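Local coordinates for beta-hexosaminidase (Neisseria gonorrhoeae, PDB 6JTJ), which probably removes the terminal beta-1,4-linked N-acetylglucosamine from peptide-bearing peptidoglycan fragments, a step in recycling the bacterial cell wall, at residues Lys61-Asp66 with Glu333-Phe338; Glu140-Gln145 with Gln375-Gly380; Gly216-Asp221 with Pro227-Ser232; Ile280-Ile285 with Ala347-Tyr352. One frame throughout, in Å; residues are numbered along the deposited sequence.

Contact 1 (Lys61-Asp66 with Glu333-Phe338); sequences KQRLLD and ELRDGF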
loop_
_atom_site.group_PDB
_atom_site.type_symbol
_atom_site.label_atom_id
_atom_site.label_comp_id
_atom_site.label_asym_id
_atom_site.label_seq_id
_atom_site.Cartn_x
_atom_site.Cartn_y
_atom_site.Cartn_z
ATOM N N LYS C 61 8.012 16.980 -25.381
ATOM C CA LYS C 61 7.292 18.114 -25.978
ATOM C C LYS C 61 6.398 17.657 -27.120
ATOM O O LYS C 61 5.234 18.044 -27.200
ATOM C CB LYS C 61 8.261 19.183 -26.473
ATOM C CG LYS C 61 8.947 19.931 -25.350
ATOM C CD LYS C 61 9.918 20.974 -25.866
ATOM C CE LYS C 61 10.634 21.646 -24.707
ATOM N NZ LYS C 61 11.630 22.650 -25.158
ATOM N N GLN C 62 6.941 16.822 -27.993
ATOM C CA GLN C 62 6.168 16.323 -29.117
ATOM C C GLN C 62 5.035 15.450 -28.629
ATOM O O GLN C 62 3.914 15.566 -29.112
ATOM C CB GLN C 62 7.057 15.564 -30.108
ATOM C CG GLN C 62 7.921 16.490 -30.942
ATOM C CD GLN C 62 9.130 15.797 -31.530
ATOM O OE1 GLN C 62 10.295 16.031 -31.138
ATOM N NE2 GLN C 62 8.857 14.931 -32.485
ATOM N N ARG C 63 5.321 14.581 -27.666
ATOM C CA ARG C 63 4.277 13.740 -27.087
ATOM C C ARG C 63 3.140 14.574 -26.500
ATOM O O ARG C 63 1.984 14.282 -26.758
ATOM C CB ARG C 63 4.864 12.807 -26.025
ATOM C CG ARG C 63 3.838 11.886 -25.398
ATOM C CD ARG C 63 4.463 10.604 -24.884
ATOM N NE ARG C 63 5.729 10.893 -24.241
ATOM C CZ ARG C 63 6.914 10.429 -24.612
ATOM N NH1 ARG C 63 7.068 9.597 -25.637
ATOM N NH2 ARG C 63 7.970 10.804 -23.918
ATOM N N LEU C 64 3.466 15.629 -25.754
ATOM C CA LEU C 64 2.431 16.405 -25.068
ATOM C C LEU C 64 1.611 17.276 -26.015
ATOM O O LEU C 64 0.606 17.862 -25.601
ATOM C CB LEU C 64 3.026 17.268 -23.947
ATOM C CG LEU C 64 3.836 16.615 -22.813
ATOM C CD1 LEU C 64 3.742 17.438 -21.536
ATOM C CD2 LEU C 64 3.493 15.157 -22.542
ATOM N N LEU C 65 2.049 17.384 -27.271
ATOM C CA LEU C 65 1.297 18.112 -28.278
ATOM C C LEU C 65 0.216 17.253 -28.887
ATOM O O LEU C 65 -0.671 17.766 -29.566
ATOM C CB LEU C 65 2.231 18.666 -29.368
ATOM C CG LEU C 65 3.009 19.909 -28.921
ATOM C CD1 LEU C 65 4.188 20.185 -29.842
ATOM C CD2 LEU C 65 2.088 21.115 -28.855
ATOM N N ASP C 66 0.283 15.948 -28.654
ATOM C CA ASP C 66 -0.675 15.033 -29.247
ATOM C C ASP C 66 -2.084 15.359 -28.754
ATOM O O ASP C 66 -2.285 15.571 -27.561
ATOM C CB ASP C 66 -0.288 13.599 -28.901
ATOM C CG ASP C 66 -1.013 12.568 -29.741
ATOM O OD1 ASP C 66 -2.261 12.509 -29.703
ATOM O OD2 ASP C 66 -0.325 11.784 -30.421
ATOM N N GLU C 333 2.203 4.301 -27.851
ATOM C CA GLU C 333 1.385 3.267 -28.457
ATOM C C GLU C 333 -0.096 3.660 -28.471
ATOM O O GLU C 333 -0.774 3.518 -29.479
ATOM C CB GLU C 333 1.583 1.953 -27.701
ATOM C CG GLU C 333 0.927 0.753 -28.357
ATOM C CD GLU C 333 1.119 -0.528 -27.570
ATOM O OE1 GLU C 333 2.158 -0.664 -26.876
ATOM O OE2 GLU C 333 0.237 -1.408 -27.667
ATOM N N LEU C 334 -0.599 4.136 -27.337
ATOM C CA LEU C 334 -2.014 4.481 -27.228
ATOM C C LEU C 334 -2.396 5.615 -28.174
ATOM O O LEU C 334 -3.424 5.540 -28.842
ATOM C CB LEU C 334 -2.359 4.870 -25.786
ATOM C CG LEU C 334 -3.772 5.381 -25.517
ATOM C CD1 LEU C 334 -4.820 4.330 -25.853
ATOM C CD2 LEU C 334 -3.888 5.821 -24.066
ATOM N N ARG C 335 -1.577 6.663 -28.214
ATOM C CA ARG C 335 -1.933 7.860 -28.984
ATOM C C ARG C 335 -1.856 7.673 -30.503
ATOM O O ARG C 335 -2.522 8.383 -31.248
ATOM C CB ARG C 335 -1.083 9.051 -28.560
ATOM C CG ARG C 335 0.366 8.996 -28.973
ATOM C CD ARG C 335 1.160 9.967 -28.131
ATOM N NE ARG C 335 2.582 9.965 -28.450
ATOM C CZ ARG C 335 3.158 10.712 -29.385
ATOM N NH1 ARG C 335 2.447 11.547 -30.130
ATOM N NH2 ARG C 335 4.467 10.623 -29.572
ATOM N N ASP C 336 -1.059 6.708 -30.954
ATOM C CA ASP C 336 -0.890 6.452 -32.380
ATOM C C ASP C 336 -2.160 5.891 -33.007
ATOM O O ASP C 336 -2.542 4.746 -32.739
ATOM C CB ASP C 336 0.270 5.480 -32.601
ATOM C CG ASP C 336 0.495 5.185 -34.058
ATOM O OD1 ASP C 336 0.716 6.141 -34.825
ATOM O OD2 ASP C 336 0.439 4.003 -34.441
ATOM N N GLY C 337 -2.806 6.693 -33.845
ATOM C CA GLY C 337 -4.068 6.303 -34.470
ATOM C C GLY C 337 -5.238 6.313 -33.512
ATOM O O GLY C 337 -6.244 5.647 -33.744
ATOM N N PHE C 338 -5.096 7.059 -32.415
ATOM C CA PHE C 338 -6.106 7.092 -31.354
ATOM C C PHE C 338 -7.315 7.891 -31.796
ATOM O O PHE C 338 -7.175 9.007 -32.264
ATOM C CB PHE C 338 -5.513 7.733 -30.098
ATOM C CG PHE C 338 -6.452 7.769 -28.926
ATOM C CD1 PHE C 338 -6.778 6.603 -28.246
ATOM C CD2 PHE C 338 -7.007 8.970 -28.500
ATOM C CE1 PHE C 338 -7.647 6.633 -27.162
ATOM C CE2 PHE C 338 -7.869 9.008 -27.417
ATOM C CZ PHE C 338 -8.190 7.837 -26.748
#
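R335 and D66 form the single hydrogen bond between these segments, a salt bridge that joins the loop residue D66, after helix 58-64, to R335 at the end of helix 328-335, two neighbouring outer helices of the glycoside hydrolase family 3 barrel. NH1 of R335 lies 2.8 Å from OD2 of D66, with a fairly straight N-H...O angle of 159°. The carboxylate oxygen accepts through its anti lone pair and lies close to the guanidinium plane, while the carboxylate itself stands almost perpendicular to that plane. Its other oxygen, OD1, is held by the backbone N of A68, just ahead of strand 69-74, so both carboxylate oxygens are engaged. R335 gets there by setting CG between its backbone N and carbonyl carbon (chi1 71°) and then running extended to NE, with CG of R335 3.2 Å from OD2 of D66.

A second carboxylate, that of D332, takes NE of R335 with one oxygen and NH1 of R63 with the other. It thus bridges two arginines whose guanidinium planes are nearly at right angles, and probably offsets their charges. R63 turns its aliphatic part to its partner: its CG is 3.8 Å from NE of R335. Beyond R335, a type II turn to F338 follows helix 328-335, closed by F338 N to R335 O at 3.1 Å. Over the centre of the R335 guanidinium, on one face, sits CA of R63, 3.9 Å above the plane.

Contact 2 (Glu140-Gln145 with Gln375-Gly380); sequences ETAAGQ and QAFVAG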
loop_
_atom_site.group_PDB
_atom_site.type_symbol
_atom_site.label_atom_id
_atom_site.label_comp_id
_atom_site.label_asym_id
_atom_site.label_seq_id
_atom_site.Cartn_x
_atom_site.Cartn_y
_atom_site.Cartn_z
ATOM N N GLU C 140 -12.371 21.032 12.045
ATOM C CA GLU C 140 -12.724 21.660 10.766
ATOM C C GLU C 140 -11.837 22.845 10.488
ATOM O O GLU C 140 -11.382 23.040 9.358
ATOM C CB GLU C 140 -14.191 22.065 10.732
ATOM C CG GLU C 140 -15.153 20.885 10.678
ATOM C CD GLU C 140 -16.599 21.318 10.476
ATOM O OE1 GLU C 140 -16.844 22.543 10.359
ATOM O OE2 GLU C 140 -17.492 20.432 10.415
ATOM N N THR C 141 -11.580 23.646 11.515
ATOM C CA THR C 141 -10.716 24.799 11.361
ATOM C C THR C 141 -9.321 24.376 10.949
ATOM O O THR C 141 -8.686 24.983 10.073
ATOM C CB THR C 141 -10.636 25.584 12.687
ATOM O OG1 THR C 141 -11.954 26.013 13.057
ATOM C CG2 THR C 141 -9.726 26.802 12.566
ATOM N N ALA C 142 -8.827 23.336 11.601
ATOM C CA ALA C 142 -7.502 22.825 11.276
ATOM C C ALA C 142 -7.478 22.280 9.840
ATOM O O ALA C 142 -6.547 22.561 9.090
ATOM C CB ALA C 142 -7.113 21.738 12.263
ATOM N N ALA C 143 -8.511 21.528 9.466
ATOM C CA ALA C 143 -8.631 20.990 8.097
ATOM C C ALA C 143 -8.604 22.098 7.052
ATOM O O ALA C 143 -7.909 21.988 6.036
ATOM C CB ALA C 143 -9.886 20.143 7.960
ATOM N N GLY C 144 -9.306 23.193 7.316
ATOM C CA GLY C 144 -9.330 24.346 6.397
ATOM C C GLY C 144 -7.965 24.953 6.183
ATOM O O GLY C 144 -7.569 25.289 5.050
ATOM N N GLN C 145 -7.199 25.060 7.255
ATOM C CA GLN C 145 -5.827 25.577 7.170
ATOM C C GLN C 145 -4.894 24.634 6.434
ATOM O O GLN C 145 -4.078 25.071 5.619
ATOM C CB GLN C 145 -5.254 25.836 8.572
ATOM C CG GLN C 145 -5.956 26.974 9.350
ATOM C CD GLN C 145 -5.998 28.315 8.575
ATOM O OE1 GLN C 145 -4.965 28.887 8.202
ATOM N NE2 GLN C 145 -7.213 28.759 8.241
ATOM N N GLN C 375 0.954 28.437 7.554
ATOM C CA GLN C 375 2.067 27.553 7.299
ATOM C C GLN C 375 2.648 26.977 8.574
ATOM O O GLN C 375 2.810 25.755 8.702
ATOM C CB GLN C 375 3.172 28.263 6.535
ATOM C CG GLN C 375 2.875 28.509 5.079
ATOM C CD GLN C 375 4.003 29.266 4.418
ATOM O OE1 GLN C 375 4.352 30.331 4.861
ATOM N NE2 GLN C 375 4.547 28.742 3.347
ATOM N N ALA C 376 2.938 27.845 9.534
ATOM C CA ALA C 376 3.540 27.401 10.791
ATOM C C ALA C 376 2.596 26.501 11.597
ATOM O O ALA C 376 3.034 25.529 12.232
ATOM C CB ALA C 376 3.989 28.599 11.623
ATOM N N PHE C 377 1.308 26.820 11.592
ATOM C CA PHE C 377 0.330 25.958 12.265
ATOM C C PHE C 377 0.310 24.540 11.653
ATOM O O PHE C 377 0.279 23.529 12.365
ATOM C CB PHE C 377 -1.064 26.570 12.173
ATOM C CG PHE C 377 -2.171 25.644 12.654
ATOM C CD1 PHE C 377 -2.400 25.447 14.000
ATOM C CD2 PHE C 377 -2.969 24.959 11.746
ATOM C CE1 PHE C 377 -3.418 24.605 14.436
ATOM C CE2 PHE C 377 -3.987 24.102 12.173
ATOM C CZ PHE C 377 -4.213 23.925 13.524
ATOM N N VAL C 378 0.301 24.472 10.324
ATOM C CA VAL C 378 0.220 23.187 9.620
ATOM C C VAL C 378 1.526 22.415 9.850
ATOM O O VAL C 378 1.500 21.238 10.158
ATOM C CB VAL C 378 -0.089 23.404 8.120
ATOM C CG1 VAL C 378 0.072 22.119 7.334
ATOM C CG2 VAL C 378 -1.507 23.945 7.953
ATOM N N ALA C 379 2.661 23.096 9.735
ATOM C CA ALA C 379 3.954 22.498 10.068
ATOM C C ALA C 379 3.931 21.856 11.447
ATOM O O ALA C 379 4.538 20.810 11.660
ATOM C CB ALA C 379 5.069 23.540 9.989
ATOM N N GLY C 380 3.259 22.505 12.389
ATOM C CA GLY C 380 3.198 22.031 13.764
ATOM C C GLY C 380 2.391 20.765 13.903
ATOM O O GLY C 380 2.703 19.918 14.745
#
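F377 reaches across from helix 369-382 and meets A142 with the outer end of its ring: CZ is 3.8 Å from CB of A142, and that methyl lies at the ring edge, near its plane. CE2 of the same ring comes equally close, 3.8 Å, to CA of A142, so the phenyl rests against the helix backbone as much as against the methyl. One turn further along helix 136-155, CB of Q145 touches CD2 of F377 at 4.0 Å, approaching obliquely. The ring is sent over by a chi1 of 171°, which places CG opposite the backbone N.

V378 makes the other half of the contact through one branch. Its CG2 lies 3.7 Å from the carbonyl O of Q145 and 4.2 Å from CB of that residue, an apolar methyl set against the helix surface. The interface is therefore van der Waals packing.

Behind this first shell, V378 also packs on V146 and V149, the continuation of the same helix, and on L121 and P122 of a preceding loop, while A142 is backed by L127 and I130 of helix 124-134. Further along, NE2 of Q375 bonds to E153. The segment axes approach to 10.2 Å at a crossing angle of -111°, a steep crossing in which the ring edge of F377 rests on small A142: helix-on-helix packing of the last modelled helix, 369-382, against helix 136-155 of the family 3 hydrolase domain.

Contact 3 (Gly216-Asp221 with Pro227-Ser232); sequences GFVEGD and PEDGRS. With NAG (2-acetamido-2-deoxy-beta-D-glucopyranose), chain G.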
loop_
_atom_site.group_PDB
_atom_site.type_symbol
_atom_site.label_atom_id
_atom_site.label_comp_id
_atom_site.label_asym_id
_atom_site.label_seq_id
_atom_site.Cartn_x
_atom_site.Cartn_y
_atom_site.Cartn_z
ATOM N N GLY C 216 -11.777 1.558 2.207
ATOM C CA GLY C 216 -11.428 1.365 3.599
ATOM C C GLY C 216 -11.623 -0.020 4.202
ATOM O O GLY C 216 -11.032 -0.325 5.231
ATOM N N PHE C 217 -12.507 -0.816 3.624
ATOM C CA PHE C 217 -12.940 -2.056 4.264
ATOM C C PHE C 217 -12.091 -3.263 3.853
ATOM O O PHE C 217 -11.915 -4.182 4.637
ATOM C CB PHE C 217 -14.420 -2.342 3.989
ATOM C CG PHE C 217 -14.975 -3.495 4.794
ATOM C CD1 PHE C 217 -15.413 -3.302 6.097
ATOM C CD2 PHE C 217 -15.038 -4.774 4.260
ATOM C CE1 PHE C 217 -15.949 -4.357 6.850
ATOM C CE2 PHE C 217 -15.563 -5.828 4.995
ATOM C CZ PHE C 217 -16.020 -5.618 6.300
ATOM N N VAL C 218 -11.567 -3.254 2.632
ATOM C CA VAL C 218 -10.710 -4.343 2.179
ATOM C C VAL C 218 -9.361 -4.308 2.884
ATOM O O VAL C 218 -9.014 -3.331 3.539
ATOM C CB VAL C 218 -10.417 -4.295 0.684
ATOM C CG1 VAL C 218 -11.698 -4.410 -0.094
ATOM C CG2 VAL C 218 -9.653 -3.019 0.307
ATOM N N GLU C 219 -8.681 -5.443 2.870
ATOM C CA GLU C 219 -7.323 -5.511 3.374
ATOM C C GLU C 219 -6.460 -5.184 2.191
ATOM O O GLU C 219 -6.806 -5.514 1.064
ATOM C CB GLU C 219 -7.007 -6.869 3.967
ATOM C CG GLU C 219 -7.631 -7.103 5.341
ATOM C CD GLU C 219 -7.361 -8.528 5.835
ATOM O OE1 GLU C 219 -8.019 -9.456 5.338
ATOM O OE2 GLU C 219 -6.502 -8.726 6.716
ATOM N N GLY C 220 -5.361 -4.505 2.442
ATOM C CA GLY C 220 -4.491 -4.080 1.363
ATOM C C GLY C 220 -3.114 -3.803 1.931
ATOM O O GLY C 220 -2.867 -2.749 2.517
ATOM N N ASP C 221 -2.207 -4.750 1.749
ATOM C CA ASP C 221 -0.885 -4.659 2.340
ATOM C C ASP C 221 0.134 -5.401 1.522
ATOM O O ASP C 221 1.196 -5.721 1.953
ATOM C CB ASP C 221 -0.917 -5.154 3.801
ATOM C CG ASP C 221 -1.613 -6.498 3.962
ATOM O OD1 ASP C 221 -1.037 -7.497 3.543
ATOM O OD2 ASP C 221 -2.704 -6.547 4.485
ATOM N N PRO C 227 -8.122 -6.536 -4.377
ATOM C CA PRO C 227 -8.881 -6.931 -3.203
ATOM C C PRO C 227 -10.368 -7.062 -3.471
ATOM O O PRO C 227 -10.890 -6.510 -4.438
ATOM C CB PRO C 227 -8.616 -5.789 -2.209
ATOM C CG PRO C 227 -7.468 -5.012 -2.776
ATOM C CD PRO C 227 -7.613 -5.166 -4.250
ATOM N N GLU C 228 -11.049 -7.773 -2.584
ATOM C CA GLU C 228 -12.477 -8.028 -2.712
ATOM C C GLU C 228 -13.231 -7.545 -1.486
ATOM O O GLU C 228 -12.896 -7.914 -0.362
ATOM C CB GLU C 228 -12.696 -9.521 -2.897
ATOM C CG GLU C 228 -13.909 -9.860 -3.719
ATOM C CD GLU C 228 -14.017 -11.368 -3.931
ATOM O OE1 GLU C 228 -13.227 -11.887 -4.750
ATOM O OE2 GLU C 228 -14.847 -12.036 -3.250
ATOM N N ASP C 229 -14.251 -6.718 -1.705
ATOM C CA ASP C 229 -15.105 -6.198 -0.631
ATOM C C ASP C 229 -16.444 -6.888 -0.806
ATOM O O ASP C 229 -17.179 -6.588 -1.725
ATOM C CB ASP C 229 -15.240 -4.660 -0.761
ATOM C CG ASP C 229 -16.008 -4.001 0.399
ATOM O OD1 ASP C 229 -16.902 -4.634 0.991
ATOM O OD2 ASP C 229 -15.735 -2.806 0.703
ATOM N N GLY C 230 -16.765 -7.794 0.109
ATOM C CA GLY C 230 -17.941 -8.644 -0.019
ATOM C C GLY C 230 -19.253 -8.035 0.439
ATOM O O GLY C 230 -20.271 -8.721 0.463
ATOM N N ARG C 231 -19.258 -6.761 0.807
ATOM C CA ARG C 231 -20.450 -6.167 1.393
ATOM C C ARG C 231 -21.499 -5.815 0.364
ATOM O O ARG C 231 -21.238 -5.748 -0.842
ATOM C CB ARG C 231 -20.084 -4.924 2.191
ATOM C CG ARG C 231 -19.165 -5.202 3.374
ATOM C CD ARG C 231 -18.783 -3.903 4.073
ATOM N NE ARG C 231 -17.958 -3.068 3.210
ATOM C CZ ARG C 231 -17.754 -1.766 3.376
ATOM N NH1 ARG C 231 -18.292 -1.105 4.397
ATOM N NH2 ARG C 231 -16.991 -1.118 2.512
ATOM N N SER C 232 -22.702 -5.566 0.860
ATOM C CA SER C 232 -23.831 -5.226 0.017
ATOM C C SER C 232 -23.824 -3.738 -0.249
ATOM O O SER C 232 -23.246 -2.960 0.509
ATOM C CB SER C 232 -25.148 -5.606 0.717
ATOM O OG SER C 232 -25.445 -4.703 1.772
HETATM C C1 NAG G . 3.423 -9.259 0.074
HETATM C C2 NAG G . 3.765 -8.334 1.210
HETATM C C3 NAG G . 4.391 -9.102 2.407
HETATM C C4 NAG G . 3.530 -10.318 2.725
HETATM C C5 NAG G . 3.293 -11.140 1.458
HETATM C C6 NAG G . 2.484 -12.414 1.702
HETATM C C7 NAG G . 4.350 -5.919 1.076
HETATM C C8 NAG G . 3.266 -5.656 2.041
HETATM N N2 NAG G . 4.475 -7.179 0.659
HETATM O O1 NAG G . 2.608 -8.514 -0.808
HETATM O O3 NAG G . 4.409 -8.314 3.579
HETATM O O4 NAG G . 4.022 -11.118 3.791
HETATM O O5 NAG G . 2.629 -10.302 0.549
HETATM O O6 NAG G . 1.185 -12.134 2.141
HETATM O O7 NAG G . 5.077 -4.990 0.704
HETATM O O HOH W 1 -13.407 -1.263 0.862
#
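The long loop after strand 208-212 carries D221, predicted to be important for catalysis, and its two arms close on each other where F217 meets R231 and V218 meets P227. The guanidinium of R231 lies flat on F217, centres 4.2 Å apart and planes at 13°, while CD of R231 forms a CH-pi contact 3.7 Å from the F217 ring centroid, almost on the normal. The guanidinium is held in that plane by D229: NE to OD1 (2.9 Å) and NH2 to OD2 (2.8 Å) make a side-on, two-nitrogen grip on the syn lone pairs. OD1 also accepts the backbone N of R231, an Asx turn, so three bonds from R231 hold the carboxylate; D240 takes NH1.

In this glycoside hydrolase family 3 enzyme the loop extends to the second subunit, where R113 pairs with D221 and E219. It thereby reaches that subunit's sugar site, whose N-acetylglucosamine is hydrogen-bonded to S222 and to D105, K210 and H211 of the second subunit. Between the two arms, one water accepts from F217 N and donates a fourth bond to D229 OD2. V218 packs its CB against CB of P227 at 3.7 Å, and its CG1 against CB of D229 at 3.6 Å.

Contact 4 (Ile280-Ile285 with Ala347-Tyr352); sequences ILRRDI and AGRWQY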
loop_
_atom_site.group_PDB
_atom_site.type_symbol
_atom_site.label_atom_id
_atom_site.label_comp_id
_atom_site.label_asym_id
_atom_site.label_seq_id
_atom_site.Cartn_x
_atom_site.Cartn_y
_atom_site.Cartn_z
ATOM N N ILE C 280 -24.480 4.108 -10.665
ATOM C CA ILE C 280 -24.440 4.594 -9.285
ATOM C C ILE C 280 -23.894 6.012 -9.192
ATOM O O ILE C 280 -24.584 6.901 -8.723
ATOM C CB ILE C 280 -23.693 3.613 -8.354
ATOM C CG1 ILE C 280 -24.513 2.318 -8.221
ATOM C CG2 ILE C 280 -23.511 4.201 -6.970
ATOM C CD1 ILE C 280 -23.734 1.124 -7.711
ATOM N N LEU C 281 -22.669 6.235 -9.663
ATOM C CA LEU C 281 -22.051 7.550 -9.516
ATOM C C LEU C 281 -22.716 8.649 -10.361
ATOM O O LEU C 281 -22.995 9.723 -9.849
ATOM C CB LEU C 281 -20.541 7.472 -9.816
ATOM C CG LEU C 281 -19.723 8.746 -9.612
ATOM C CD1 LEU C 281 -19.944 9.358 -8.237
ATOM C CD2 LEU C 281 -18.236 8.463 -9.843
ATOM N N ARG C 282 -22.928 8.406 -11.652
ATOM C CA ARG C 282 -23.575 9.401 -12.517
ATOM C C ARG C 282 -25.062 9.513 -12.211
ATOM O O ARG C 282 -25.535 10.572 -11.814
ATOM C CB ARG C 282 -23.392 9.076 -14.008
ATOM C CG ARG C 282 -21.977 9.185 -14.556
ATOM C CD ARG C 282 -21.473 10.607 -14.549
ATOM N NE ARG C 282 -20.159 10.695 -15.159
ATOM C CZ ARG C 282 -19.233 11.608 -14.864
ATOM N NH1 ARG C 282 -19.440 12.540 -13.952
ATOM N NH2 ARG C 282 -18.080 11.600 -15.523
ATOM N N ARG C 283 -25.795 8.420 -12.399
ATOM C CA ARG C 283 -27.257 8.469 -12.333
ATOM C C ARG C 283 -27.785 8.670 -10.928
ATOM O O ARG C 283 -28.537 9.593 -10.676
ATOM C CB ARG C 283 -27.907 7.195 -12.900
ATOM C CG ARG C 283 -29.002 7.524 -13.889
ATOM C CD ARG C 283 -30.106 6.525 -14.000
ATOM N NE ARG C 283 -29.809 5.111 -13.890
ATOM C CZ ARG C 283 -29.855 4.434 -12.749
ATOM N NH1 ARG C 283 -30.098 5.061 -11.595
ATOM N NH2 ARG C 283 -29.616 3.139 -12.765
ATOM N N ASP C 284 -27.417 7.772 -10.028
ATOM C CA ASP C 284 -27.960 7.768 -8.689
ATOM C C ASP C 284 -27.415 8.933 -7.845
ATOM O O ASP C 284 -28.177 9.624 -7.166
ATOM C CB ASP C 284 -27.662 6.425 -8.052
ATOM C CG ASP C 284 -28.531 6.133 -6.870
ATOM O OD1 ASP C 284 -28.930 7.083 -6.164
ATOM O OD2 ASP C 284 -28.777 4.937 -6.613
ATOM N N ILE C 285 -26.103 9.164 -7.898
ATOM C CA ILE C 285 -25.490 10.203 -7.083
ATOM C C ILE C 285 -25.571 11.586 -7.746
ATOM O O ILE C 285 -25.576 12.606 -7.052
ATOM C CB ILE C 285 -24.030 9.834 -6.703
ATOM C CG1 ILE C 285 -24.055 8.624 -5.772
ATOM C CG2 ILE C 285 -23.297 10.997 -6.041
ATOM C CD1 ILE C 285 -22.723 7.953 -5.564
ATOM N N ALA C 347 -14.519 18.855 -22.044
ATOM C CA ALA C 347 -13.857 20.158 -22.023
ATOM C C ALA C 347 -14.210 20.929 -20.770
ATOM O O ALA C 347 -13.327 21.531 -20.156
ATOM C CB ALA C 347 -14.221 20.982 -23.262
ATOM N N GLY C 348 -15.487 20.898 -20.404
ATOM C CA GLY C 348 -15.955 21.565 -19.195
ATOM C C GLY C 348 -15.448 20.884 -17.935
ATOM O O GLY C 348 -15.124 21.549 -16.940
ATOM N N ARG C 349 -15.397 19.553 -17.959
ATOM C CA ARG C 349 -14.875 18.786 -16.829
ATOM C C ARG C 349 -13.391 19.072 -16.561
ATOM O O ARG C 349 -12.998 19.214 -15.413
ATOM C CB ARG C 349 -15.139 17.288 -17.038
ATOM C CG ARG C 349 -16.586 16.927 -16.770
ATOM C CD ARG C 349 -16.945 15.509 -17.166
ATOM N NE ARG C 349 -18.349 15.240 -16.849
ATOM C CZ ARG C 349 -19.048 14.225 -17.328
ATOM N NH1 ARG C 349 -18.487 13.342 -18.144
ATOM N NH2 ARG C 349 -20.314 14.078 -16.985
ATOM N N TRP C 350 -12.570 19.119 -17.604
ATOM C CA TRP C 350 -11.179 19.555 -17.443
ATOM C C TRP C 350 -11.119 21.002 -16.928
ATOM O O TRP C 350 -10.317 21.331 -16.063
ATOM C CB TRP C 350 -10.423 19.525 -18.776
ATOM C CG TRP C 350 -9.759 18.231 -19.234
ATOM C CD1 TRP C 350 -9.991 17.580 -20.415
ATOM C CD2 TRP C 350 -8.697 17.508 -18.589
ATOM N NE1 TRP C 350 -9.166 16.497 -20.528
ATOM C CE2 TRP C 350 -8.345 16.438 -19.439
ATOM C CE3 TRP C 350 -8.009 17.667 -17.388
ATOM C CZ2 TRP C 350 -7.352 15.521 -19.116
ATOM C CZ3 TRP C 350 -7.003 16.757 -17.070
ATOM C CH2 TRP C 350 -6.688 15.700 -17.927
ATOM N N GLN C 351 -11.931 21.877 -17.510
ATOM C CA GLN C 351 -11.823 23.301 -17.232
ATOM C C GLN C 351 -12.202 23.639 -15.801
ATOM O O GLN C 351 -11.593 24.508 -15.193
ATOM C CB GLN C 351 -12.662 24.147 -18.222
ATOM C CG GLN C 351 -12.420 25.675 -18.099
ATOM C CD GLN C 351 -10.930 26.139 -17.954
ATOM O OE1 GLN C 351 -9.971 25.521 -18.451
ATOM N NE2 GLN C 351 -10.745 27.249 -17.239
ATOM N N TYR C 352 -13.201 22.952 -15.270
ATOM C CA TYR C 352 -13.575 23.093 -13.869
ATOM C C TYR C 352 -12.379 22.861 -12.917
ATOM O O TYR C 352 -12.320 23.456 -11.850
ATOM C CB TYR C 352 -14.708 22.125 -13.547
ATOM C CG TYR C 352 -15.339 22.307 -12.179
ATOM C CD1 TYR C 352 -16.104 23.439 -11.877
ATOM C CD2 TYR C 352 -15.190 21.338 -11.200
ATOM C CE1 TYR C 352 -16.697 23.594 -10.628
ATOM C CE2 TYR C 352 -15.774 21.476 -9.959
ATOM C CZ TYR C 352 -16.516 22.602 -9.668
ATOM O OH TYR C 352 -17.074 22.711 -8.414
#
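The guanidinium groups of R282 and R349 lie face to face, their centres 3.6 Å apart and their planes only 9° from parallel. NH2 of R349 sits over the centre of the R282 group, whereas NH2 of R282 covers the R349 group off-centre, toward its rim, and comes within 3.2 Å of NH1 of R349. Both of these nitrogens are donors and do not bond to each other. The like charges are probably reconciled by the carboxylate of D320, which forms a salt bridge through OD2 to NH2 of R282 and through OD1 to NH1 of R349. Backbone oxygens take further N-H groups: NH1 of R282 reaches F287 and G289, and NE of R349 reaches K288.

The partners sit at the N-terminal ends of strands 290-295 and 321-323 of the barrel, the end opposite the one that carries the active site in folds of this kind. R349 projects from helix 346-352, which also meets the chain beside other strands there, with Y352 OH bonded to G251 O and W350 NE1 to G45 O. The two arginines arrive from opposite directions: R349 extended, R282 bent at chi2 (-66°). Near R282, helix 274-284 has a wider pi-type turn at 280-284, with I285 N bonded to I280 O at 2.8 Å, and the R282 side chain packs on I291.

The contacts are spread around the chain, none touching another. Contacts 1 and 2 lie on opposite sides of the chain's centre, their own centres 41 Å apart. Contacts 1 and 4 are linked through successive helices, 328-335 and 346-352, with nearest atoms about 10 Å apart. Contact 3 belongs to the catalytic machinery: it holds D221 and lies by an N-acetylglucosamine that the second subunit also binds, and the side chain of P227 is about 9 Å from that of D294, the predicted nucleophile. Contacts 1, 2 and 4 lie away from the annotated sites. Contact 4 approaches contact 3 to about 9 Å at the nearest atoms; contact 2 stays about 19 Å from it.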